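PDB 6G42: minor capsid protein, which probably builds the fivefold vertices of the mavirus capsid, five copies of a single jelly-roll chain assembling into one penton. Local coordinates for residues E55-K60 and V296-L301; L11-K16 and V32-F37; F234-K239 and I251-E256. All coordinates share one frame; numbering follows the deposited sequence.

Overall arrangement
All three contacts belong to the jelly roll. Contact 1 pairs two inner strands of its four-stranded antiparallel sheet, while contacts 2 and 3 join that sheet's two outermost strands within this chain to strands in the facing sheet. Contact 2 adjoins contact 1, their centres about 9 Å apart, with Ile15 N 3.0 Å from Ile297 O in a probable hydrogen bond. Contact 3 adjoins contact 1 on the 49-62 side, about 10 Å away centre to centre, with Leu58 N 2.9 Å from Ile251 O. Contacts 2 and 3 do not touch: their nearest atoms are about 8 Å apart. Each of the three also reaches a second subunit of the pentamer.

Contact 1 of 3, residues E55-K60 and V296-L301; sequences EFHLHK and VIQLKL
The His57 and Gln298 side chains lie side by side, pointing the same way, with ring and amide planes 61° apart. Gln298 OE1 comes to the edge of the imidazole, near its plane, 4.1 Å from His57 CD2, a contact without a hydrogen bond. One face of this ring is covered by His59 CB, offset toward the rim; Lys60 CG sits over the centre of the His59 ring, whose ND1 is hydrogen-bonded to Ser250 OG. The Phe56 ring leads away from Leu299 toward Phe253. His57 reaches its place because CG stands opposite the backbone N (chi1 -166°), which sets the ring beside Gln298. Farther along the histidine face the Glu55 and Lys300 side chains cross obliquely; OE1 and NZ are 5.7 Å apart, so no salt bridge forms between them. Glu55 OE2 is hydrogen-bonded to His203 NE2 of a second subunit, Lys300 NZ pairs with Glu216 of that subunit, and Gln298 NE2 bonds its Ser202.

Beneath the side chains runs an antiparallel ladder. His57 N and Gln298 O, and in return Gln298 N and His57 O, are each 3.0 Å apart. His59 and Val296 form the next hydrogen-bonded pair, with His59 N 2.8 Å from Val296 O. At the other end the Lys300 N to Glu55 O bond is 2.7 Å and the Glu55 N to Lys300 O bond is weak.

The opposite face carries Phe56, Leu58, Ile297 and Leu299. Leu58 CD2 and Ile297 CG2 touch at 4.5 Å. Leu58 packs on Phe277 and Leu299 on Leu275 and Phe277 of strand 272-281 in the second jelly-roll sheet; Ile297 meets Val32 and Leu291. Within their own sheet, strand 8-15 flanks 296-305 and strand 248-264 flanks 49-62, so the pair forms its middle.

Contact 2 of 3, residues L11-K16 and V32-F37; sequences LNETIK and VSVDIF
Ile15 pushes its CD1 methyl into the notch between Val32 and Val34, 3.6 Å from Val32 CG1 and 3.3 Å from Val34 CG2. Ile15 CG1 is turned away from the carbonyl carbon and sits beside the backbone N (chi1 -51°), which carries the methyl down to the valines. Val34 is shared by two neighbours: CG2 meets Ile15, and CG1 fits under the aliphatic part of Glu13, 3.4 Å from Glu13 CG. The bend of Glu13 at chi2 (66°) brings its OE1 3.7 Å from Ile36 CG1, and the Glu13 and Ile36 side chains slide past each other in opposite directions.

No hydrogen bond links the segments, as expected where the two sheets of a jelly roll face each other. Strand 8-15 is an outermost strand within this chain, and Asn12 carries backbone hydrogen bonds on to the second subunit; strand 33-37 pairs with 272-281 in the other sheet, and the two segments run at 138° with their axes 8.0 Å apart at closest.

At the far end Leu11 offers CD2 to the CG2 branch of Ile36 at 4.0 Å, with Phe273 beside Leu11 and Leu275 beside Ile36. Glu13 also packs on Pro219 of the second subunit.

Contact 3 of 3, residues F234-K239 and I251-E256; sequences FLTNYK and ILFRVE
Tyr238 and Phe253 both carry CG opposite their backbone N (chi1 179° and 169°), and from facing strands these torsions send the two side chains past each other in opposite directions. The phenol ring thereby settles across Ile251 and Phe253 where the two sheets of the jelly roll face each other. Strand 236-239 belongs to the sheet with 201-207, and strand 248-264 is an outermost strand, within this chain, of the sheet with 49-62; the short segments run at 127°, their axes 9.5 Å apart at closest, and no hydrogen bond joins them.

At the outer end of the phenol, the CG2 branch of Ile251 touches Tyr238 CZ at 3.7 Å and lies equally near the hydroxyl oxygen OH. Nearer the root of the ring, Tyr238 CD1 is 3.9 Å from Phe253 CB. The backbone also takes part, since Leu252 O comes within 4.0 Å of Tyr238 CE1. Thr236 makes a looser contact, its OG1 4.2 Å from Phe253 CE2.

Phe253 also meets the ring of Phe56 on the adjoining strand, and Ile251 packs on Ile61 and Leu63. Farther along, Val255 centres an inverse gamma turn and places its N over one face of the Phe253 ring, toward the rim. In the Tyr238 ring plane, at its edge, sits Phe253 CD1, 4.0 Å from Tyr238 CD1.

Contact 1 of 3, residues E55-K60 and V296-L301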
loop_
_atom_site.group_PDB
_atom_site.type_symbol
_atom_site.label_atom_id
_atom_site.label_comp_id
_atom_site.label_asym_id
_atom_site.label_seq_id
_atom_site.Cartn_x
_atom_site.Cartn_y
_atom_site.Cartn_z
ATOM N N GLU C 55 -14.110 6.858 14.992
ATOM C CA GLU C 55 -13.387 7.815 14.157
ATOM C C GLU C 55 -13.142 9.139 14.878
ATOM O O GLU C 55 -13.999 9.618 15.623
ATOM C CB GLU C 55 -14.184 8.018 12.860
ATOM C CG GLU C 55 -13.906 9.266 12.028
ATOM C CD GLU C 55 -14.716 9.296 10.730
ATOM O OE1 GLU C 55 -15.850 8.756 10.713
ATOM O OE2 GLU C 55 -14.231 9.869 9.729
ATOM N N PHE C 56 -11.953 9.703 14.674
ATOM C CA PHE C 56 -11.700 11.105 15.003
ATOM C C PHE C 56 -10.869 11.804 13.926
ATOM O O PHE C 56 -10.281 11.152 13.059
ATOM C CB PHE C 56 -11.103 11.286 16.417
ATOM C CG PHE C 56 -9.691 10.784 16.588
ATOM C CD1 PHE C 56 -8.604 11.546 16.163
ATOM C CD2 PHE C 56 -9.442 9.589 17.251
ATOM C CE1 PHE C 56 -7.304 11.095 16.344
ATOM C CE2 PHE C 56 -8.144 9.138 17.444
ATOM C CZ PHE C 56 -7.072 9.891 16.991
ATOM N N HIS C 57 -10.854 13.133 13.994
ATOM C CA HIS C 57 -10.078 13.970 13.078
ATOM C C HIS C 57 -9.544 15.204 13.807
ATOM O O HIS C 57 -10.316 16.017 14.294
ATOM C CB HIS C 57 -10.944 14.366 11.879
ATOM C CG HIS C 57 -10.182 14.936 10.718
ATOM N ND1 HIS C 57 -8.834 14.736 10.516
ATOM C CD2 HIS C 57 -10.605 15.675 9.668
ATOM C CE1 HIS C 57 -8.460 15.342 9.405
ATOM N NE2 HIS C 57 -9.516 15.918 8.871
ATOM N N LEU C 58 -8.223 15.312 13.905
ATOM C CA LEU C 58 -7.566 16.444 14.558
ATOM C C LEU C 58 -7.084 17.372 13.451
ATOM O O LEU C 58 -5.941 17.291 12.993
ATOM C CB LEU C 58 -6.403 15.971 15.444
ATOM C CG LEU C 58 -6.660 14.727 16.305
ATOM C CD1 LEU C 58 -5.418 14.378 17.105
ATOM C CD2 LEU C 58 -7.858 14.894 17.230
ATOM N N HIS C 59 -7.985 18.242 13.005
ATOM C CA HIS C 59 -7.748 19.046 11.809
ATOM C C HIS C 59 -7.172 20.420 12.101
ATOM O O HIS C 59 -7.829 21.251 12.707
ATOM C CB HIS C 59 -9.050 19.187 11.038
ATOM C CG HIS C 59 -8.873 19.696 9.651
ATOM N ND1 HIS C 59 -7.902 19.214 8.802
ATOM C CD2 HIS C 59 -9.552 20.637 8.957
ATOM C CE1 HIS C 59 -7.988 19.842 7.644
ATOM N NE2 HIS C 59 -8.984 20.707 7.711
ATOM N N LYS C 60 -5.955 20.648 11.601
ATOM C CA LYS C 60 -5.170 21.858 11.850
ATOM C C LYS C 60 -4.787 22.032 13.323
ATOM O O LYS C 60 -5.353 22.853 14.062
ATOM C CB LYS C 60 -5.836 23.105 11.273
ATOM C CG LYS C 60 -6.265 22.895 9.839
ATOM C CD LYS C 60 -6.760 24.170 9.205
ATOM C CE LYS C 60 -7.478 23.851 7.913
ATOM N NZ LYS C 60 -7.824 25.102 7.198
ATOM N N VAL C 296 -10.224 22.471 13.820
ATOM C CA VAL C 296 -11.497 21.762 13.860
ATOM C C VAL C 296 -11.210 20.345 14.318
ATOM O O VAL C 296 -10.238 19.733 13.887
ATOM C CB VAL C 296 -12.217 21.743 12.501
ATOM C CG1 VAL C 296 -13.542 20.982 12.595
ATOM C CG2 VAL C 296 -12.463 23.169 12.029
ATOM N N ILE C 297 -12.059 19.846 15.208
ATOM C CA ILE C 297 -11.902 18.516 15.774
ATOM C C ILE C 297 -13.223 17.767 15.646
ATOM O O ILE C 297 -14.262 18.287 16.025
ATOM C CB ILE C 297 -11.362 18.602 17.217
ATOM C CG1 ILE C 297 -9.871 18.941 17.135
ATOM C CG2 ILE C 297 -11.556 17.293 17.972
ATOM C CD1 ILE C 297 -9.219 19.323 18.429
ATOM N N GLN C 298 -13.166 16.570 15.064
ATOM C CA GLN C 298 -14.336 15.709 14.876
ATOM C C GLN C 298 -14.110 14.405 15.620
ATOM O O GLN C 298 -12.971 14.011 15.880
ATOM C CB GLN C 298 -14.588 15.435 13.399
ATOM C CG GLN C 298 -15.147 16.622 12.633
ATOM C CD GLN C 298 -15.001 16.484 11.123
ATOM O OE1 GLN C 298 -14.596 15.434 10.615
ATOM N NE2 GLN C 298 -15.327 17.548 10.397
ATOM N N LEU C 299 -15.210 13.740 15.951
ATOM C CA LEU C 299 -15.196 12.635 16.903
ATOM C C LEU C 299 -16.472 11.814 16.776
ATOM O O LEU C 299 -17.567 12.365 16.745
ATOM C CB LEU C 299 -15.072 13.219 18.312
ATOM C CG LEU C 299 -14.833 12.296 19.506
ATOM C CD1 LEU C 299 -13.913 12.981 20.506
ATOM C CD2 LEU C 299 -16.141 11.909 20.182
ATOM N N LYS C 300 -16.329 10.498 16.692
ATOM C CA LYS C 300 -17.474 9.603 16.539
ATOM C C LYS C 300 -17.305 8.404 17.469
ATOM O O LYS C 300 -16.296 7.700 17.406
ATOM C CB LYS C 300 -17.610 9.153 15.084
ATOM C CG LYS C 300 -18.980 8.587 14.723
ATOM C CD LYS C 300 -19.207 8.581 13.211
ATOM C CE LYS C 300 -20.679 8.495 12.829
ATOM N NZ LYS C 300 -21.054 7.141 12.344
ATOM N N LEU C 301 -18.292 8.203 18.341
ATOM C CA LEU C 301 -18.283 7.123 19.319
ATOM C C LEU C 301 -19.368 6.107 18.979
ATOM O O LEU C 301 -20.381 6.449 18.366
ATOM C CB LEU C 301 -18.534 7.686 20.717
ATOM C CG LEU C 301 -17.615 8.804 21.205
ATOM C CD1 LEU C 301 -18.138 9.355 22.515
ATOM C CD2 LEU C 301 -16.186 8.320 21.384
#

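Contact 2 of 3, residues L11-K16 and V32-F37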
loop_
_atom_site.group_PDB
_atom_site.type_symbol
_atom_site.label_atom_id
_atom_site.label_comp_id
_atom_site.label_asym_id
_atom_site.label_seq_id
_atom_site.Cartn_x
_atom_site.Cartn_y
_atom_site.Cartn_z
ATOM N N LEU C 11 -22.728 8.434 18.568
ATOM C CA LEU C 11 -22.632 9.773 19.155
ATOM C C LEU C 11 -21.545 10.599 18.450
ATOM O O LEU C 11 -20.361 10.266 18.513
ATOM C CB LEU C 11 -22.360 9.665 20.664
ATOM C CG LEU C 11 -22.116 10.930 21.492
ATOM C CD1 LEU C 11 -23.257 11.925 21.381
ATOM C CD2 LEU C 11 -21.909 10.543 22.946
ATOM N N ASN C 12 -21.972 11.671 17.781
ATOM C CA ASN C 12 -21.076 12.594 17.079
ATOM C C ASN C 12 -20.782 13.802 17.955
ATOM O O ASN C 12 -21.605 14.189 18.793
ATOM C CB ASN C 12 -21.706 13.078 15.767
ATOM C CG ASN C 12 -21.890 11.959 14.764
ATOM O OD1 ASN C 12 -21.041 11.739 13.896
ATOM N ND2 ASN C 12 -22.989 11.228 14.890
ATOM N N GLU C 13 -19.610 14.396 17.754
ATOM C CA GLU C 13 -19.249 15.623 18.453
ATOM C C GLU C 13 -18.166 16.400 17.693
ATOM O O GLU C 13 -17.341 15.805 17.008
ATOM C CB GLU C 13 -18.805 15.294 19.883
ATOM C CG GLU C 13 -18.957 16.434 20.879
ATOM C CD GLU C 13 -20.395 16.858 21.168
ATOM O OE1 GLU C 13 -21.291 15.989 21.254
ATOM O OE2 GLU C 13 -20.628 18.076 21.335
ATOM N N THR C 14 -18.204 17.728 17.808
ATOM C CA THR C 14 -17.253 18.627 17.135
ATOM C C THR C 14 -16.807 19.785 18.030
ATOM O O THR C 14 -17.519 20.182 18.954
ATOM C CB THR C 14 -17.840 19.233 15.840
ATOM O OG1 THR C 14 -19.111 19.831 16.120
ATOM C CG2 THR C 14 -18.018 18.167 14.777
ATOM N N ILE C 15 -15.615 20.304 17.747
ATOM C CA ILE C 15 -15.101 21.515 18.383
ATOM C C ILE C 15 -14.662 22.445 17.268
ATOM O O ILE C 15 -13.756 22.113 16.511
ATOM C CB ILE C 15 -13.879 21.253 19.300
ATOM C CG1 ILE C 15 -14.151 20.122 20.291
ATOM C CG2 ILE C 15 -13.497 22.518 20.065
ATOM C CD1 ILE C 15 -12.891 19.614 20.964
ATOM N N LYS C 16 -15.334 23.587 17.158
ATOM C CA LYS C 16 -14.830 24.723 16.388
ATOM C C LYS C 16 -13.977 25.588 17.328
ATOM O O LYS C 16 -14.143 25.549 18.552
ATOM C CB LYS C 16 -15.996 25.522 15.793
ATOM C CG LYS C 16 -15.592 26.560 14.749
ATOM C CD LYS C 16 -16.633 26.696 13.639
ATOM C CE LYS C 16 -16.244 27.734 12.591
ATOM N NZ LYS C 16 -15.369 27.167 11.525
ATOM N N VAL C 32 -7.831 20.589 24.266
ATOM C CA VAL C 32 -8.913 20.043 23.455
ATOM C C VAL C 32 -9.801 19.226 24.386
ATOM O O VAL C 32 -9.384 18.180 24.885
ATOM C CB VAL C 32 -8.387 19.152 22.310
ATOM C CG1 VAL C 32 -9.521 18.400 21.635
ATOM C CG2 VAL C 32 -7.643 19.991 21.285
ATOM N N SER C 33 -11.017 19.712 24.607
ATOM C CA SER C 33 -11.939 19.093 25.541
ATOM C C SER C 33 -13.384 19.330 25.118
ATOM O O SER C 33 -13.693 20.340 24.498
ATOM C CB SER C 33 -11.696 19.650 26.935
ATOM O OG SER C 33 -12.368 18.878 27.906
ATOM N N VAL C 34 -14.257 18.376 25.434
ATOM C CA VAL C 34 -15.679 18.484 25.116
ATOM C C VAL C 34 -16.531 17.934 26.242
ATOM O O VAL C 34 -16.263 16.845 26.754
ATOM C CB VAL C 34 -16.089 17.683 23.860
ATOM C CG1 VAL C 34 -17.446 18.159 23.370
ATOM C CG2 VAL C 34 -15.085 17.833 22.746
ATOM N N ASP C 35 -17.574 18.682 26.590
ATOM C CA ASP C 35 -18.629 18.194 27.467
ATOM C C ASP C 35 -19.801 17.745 26.608
ATOM O O ASP C 35 -20.479 18.568 25.991
ATOM C CB ASP C 35 -19.083 19.287 28.442
ATOM C CG ASP C 35 -18.007 19.657 29.456
ATOM O OD1 ASP C 35 -17.305 18.752 29.974
ATOM O OD2 ASP C 35 -17.877 20.866 29.750
ATOM N N ILE C 36 -20.014 16.433 26.561
ATOM C CA ILE C 36 -21.232 15.858 25.987
ATOM C C ILE C 36 -22.305 15.971 27.062
ATOM O O ILE C 36 -22.130 15.439 28.153
ATOM C CB ILE C 36 -21.058 14.370 25.579
ATOM C CG1 ILE C 36 -20.185 14.243 24.321
ATOM C CG2 ILE C 36 -22.414 13.701 25.341
ATOM C CD1 ILE C 36 -18.697 14.239 24.592
ATOM N N PHE C 37 -23.403 16.656 26.745
ATOM C CA PHE C 37 -24.499 16.886 27.685
ATOM C C PHE C 37 -25.817 16.772 26.918
ATOM O O PHE C 37 -26.004 17.444 25.903
ATOM C CB PHE C 37 -24.317 18.273 28.331
ATOM C CG PHE C 37 -25.272 18.600 29.471
ATOM C CD1 PHE C 37 -26.002 17.622 30.167
ATOM C CD2 PHE C 37 -25.396 19.925 29.887
ATOM C CE1 PHE C 37 -26.851 17.973 31.213
ATOM C CE2 PHE C 37 -26.240 20.274 30.934
ATOM C CZ PHE C 37 -26.966 19.299 31.598
#

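Contact 3 of 3, residues F234-K239 and I251-E256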
loop_
_atom_site.group_PDB
_atom_site.type_symbol
_atom_site.label_atom_id
_atom_site.label_comp_id
_atom_site.label_asym_id
_atom_site.label_seq_id
_atom_site.Cartn_x
_atom_site.Cartn_y
_atom_site.Cartn_z
ATOM N N PHE C 234 -8.708 5.239 29.454
ATOM C CA PHE C 234 -8.179 5.451 28.111
ATOM C C PHE C 234 -9.242 4.910 27.154
ATOM O O PHE C 234 -9.547 3.718 27.198
ATOM C CB PHE C 234 -6.874 4.667 27.911
ATOM C CG PHE C 234 -5.681 5.217 28.660
ATOM C CD1 PHE C 234 -5.633 5.208 30.049
ATOM C CD2 PHE C 234 -4.566 5.686 27.970
ATOM C CE1 PHE C 234 -4.526 5.694 30.733
ATOM C CE2 PHE C 234 -3.453 6.174 28.650
ATOM C CZ PHE C 234 -3.433 6.177 30.032
ATOM N N LEU C 235 -9.804 5.770 26.304
ATOM C CA LEU C 235 -10.855 5.367 25.343
ATOM C C LEU C 235 -10.342 4.932 23.962
ATOM O O LEU C 235 -10.979 4.118 23.298
ATOM C CB LEU C 235 -11.890 6.479 25.192
ATOM C CG LEU C 235 -12.574 6.931 26.484
ATOM C CD1 LEU C 235 -13.731 7.857 26.146
ATOM C CD2 LEU C 235 -13.068 5.768 27.331
ATOM N N THR C 236 -9.221 5.499 23.528
ATOM C CA THR C 236 -8.479 4.977 22.377
ATOM C C THR C 236 -7.010 5.398 22.471
ATOM O O THR C 236 -6.681 6.379 23.137
ATOM C CB THR C 236 -9.109 5.393 21.016
ATOM O OG1 THR C 236 -8.512 4.642 19.945
ATOM C CG2 THR C 236 -8.949 6.892 20.743
ATOM N N ASN C 237 -6.151 4.619 21.815
ATOM C CA ASN C 237 -4.713 4.863 21.731
ATOM C C ASN C 237 -4.333 4.979 20.274
ATOM O O ASN C 237 -4.261 3.964 19.578
ATOM C CB ASN C 237 -3.933 3.678 22.289
ATOM C CG ASN C 237 -3.833 3.690 23.786
ATOM O OD1 ASN C 237 -4.819 3.925 24.485
ATOM N ND2 ASN C 237 -2.638 3.398 24.299
ATOM N N TYR C 238 -4.095 6.194 19.808
ATOM C CA TYR C 238 -3.583 6.407 18.460
ATOM C C TYR C 238 -2.066 6.474 18.550
ATOM O O TYR C 238 -1.532 7.341 19.227
ATOM C CB TYR C 238 -4.140 7.699 17.866
ATOM C CG TYR C 238 -3.636 8.006 16.480
ATOM C CD1 TYR C 238 -4.263 7.473 15.360
ATOM C CD2 TYR C 238 -2.535 8.833 16.285
ATOM C CE1 TYR C 238 -3.805 7.754 14.083
ATOM C CE2 TYR C 238 -2.068 9.116 15.010
ATOM C CZ TYR C 238 -2.708 8.575 13.913
ATOM O OH TYR C 238 -2.257 8.848 12.645
ATOM N N LYS C 239 -1.387 5.547 17.887
ATOM C CA LYS C 239 0.060 5.609 17.744
ATOM C C LYS C 239 0.420 6.668 16.712
ATOM O O LYS C 239 -0.114 6.657 15.607
ATOM C CB LYS C 239 0.618 4.258 17.299
ATOM C CG LYS C 239 2.141 4.175 17.292
ATOM C CD LYS C 239 2.684 4.137 18.708
ATOM C CE LYS C 239 4.182 4.334 18.768
ATOM N NZ LYS C 239 4.583 4.516 20.187
ATOM N N ILE C 251 -4.666 15.045 11.430
ATOM C CA ILE C 251 -4.544 13.645 11.836
ATOM C C ILE C 251 -5.896 12.943 11.820
ATOM O O ILE C 251 -6.746 13.204 12.661
ATOM C CB ILE C 251 -3.890 13.527 13.221
ATOM C CG1 ILE C 251 -2.463 14.093 13.154
ATOM C CG2 ILE C 251 -3.864 12.071 13.676
ATOM C CD1 ILE C 251 -1.757 14.206 14.490
ATOM N N LEU C 252 -6.068 12.042 10.858
ATOM C CA LEU C 252 -7.287 11.257 10.707
ATOM C C LEU C 252 -7.103 9.844 11.277
ATOM O O LEU C 252 -6.064 9.206 11.062
ATOM C CB LEU C 252 -7.659 11.178 9.224
ATOM C CG LEU C 252 -8.927 10.428 8.826
ATOM C CD1 LEU C 252 -10.157 11.108 9.416
ATOM C CD2 LEU C 252 -9.022 10.352 7.308
ATOM N N PHE C 253 -8.111 9.383 12.021
ATOM C CA PHE C 253 -8.197 7.996 12.484
ATOM C C PHE C 253 -9.574 7.408 12.139
ATOM O O PHE C 253 -10.601 8.059 12.335
ATOM C CB PHE C 253 -7.936 7.900 13.990
ATOM C CG PHE C 253 -8.270 6.552 14.570
ATOM C CD1 PHE C 253 -7.494 5.441 14.263
ATOM C CD2 PHE C 253 -9.380 6.383 15.391
ATOM C CE1 PHE C 253 -7.806 4.191 14.779
ATOM C CE2 PHE C 253 -9.691 5.134 15.911
ATOM C CZ PHE C 253 -8.905 4.037 15.604
ATOM N N ARG C 254 -9.566 6.184 11.610
ATOM C CA ARG C 254 -10.771 5.390 11.352
ATOM C C ARG C 254 -10.481 3.932 11.730
ATOM O O ARG C 254 -9.449 3.389 11.343
ATOM C CB ARG C 254 -11.161 5.495 9.880
ATOM C CG ARG C 254 -11.664 6.873 9.463
ATOM C CD ARG C 254 -11.857 6.980 7.957
ATOM N NE ARG C 254 -10.592 7.135 7.228
ATOM C CZ ARG C 254 -10.480 7.232 5.901
ATOM N NH1 ARG C 254 -11.558 7.196 5.115
ATOM N NH2 ARG C 254 -9.278 7.373 5.349
ATOM N N VAL C 255 -11.385 3.293 12.472
ATOM C CA VAL C 255 -11.104 1.978 13.084
ATOM C C VAL C 255 -11.213 0.789 12.094
ATOM O O VAL C 255 -12.022 -0.123 12.250
ATOM C CB VAL C 255 -11.927 1.771 14.399
ATOM C CG1 VAL C 255 -13.409 1.486 14.148
ATOM C CG2 VAL C 255 -11.300 0.691 15.276
ATOM N N GLU C 256 -10.347 0.795 11.090
ATOM C CA GLU C 256 -10.254 -0.318 10.126
ATOM C C GLU C 256 -9.304 -1.435 10.595
ATOM O O GLU C 256 -9.289 -2.521 10.009
ATOM C CB GLU C 256 -9.848 0.205 8.734
ATOM C CG GLU C 256 -8.433 0.775 8.610
ATOM C CD GLU C 256 -8.356 1.973 7.668
ATOM O OE1 GLU C 256 -8.902 1.898 6.548
ATOM O OE2 GLU C 256 -7.749 2.996 8.047
#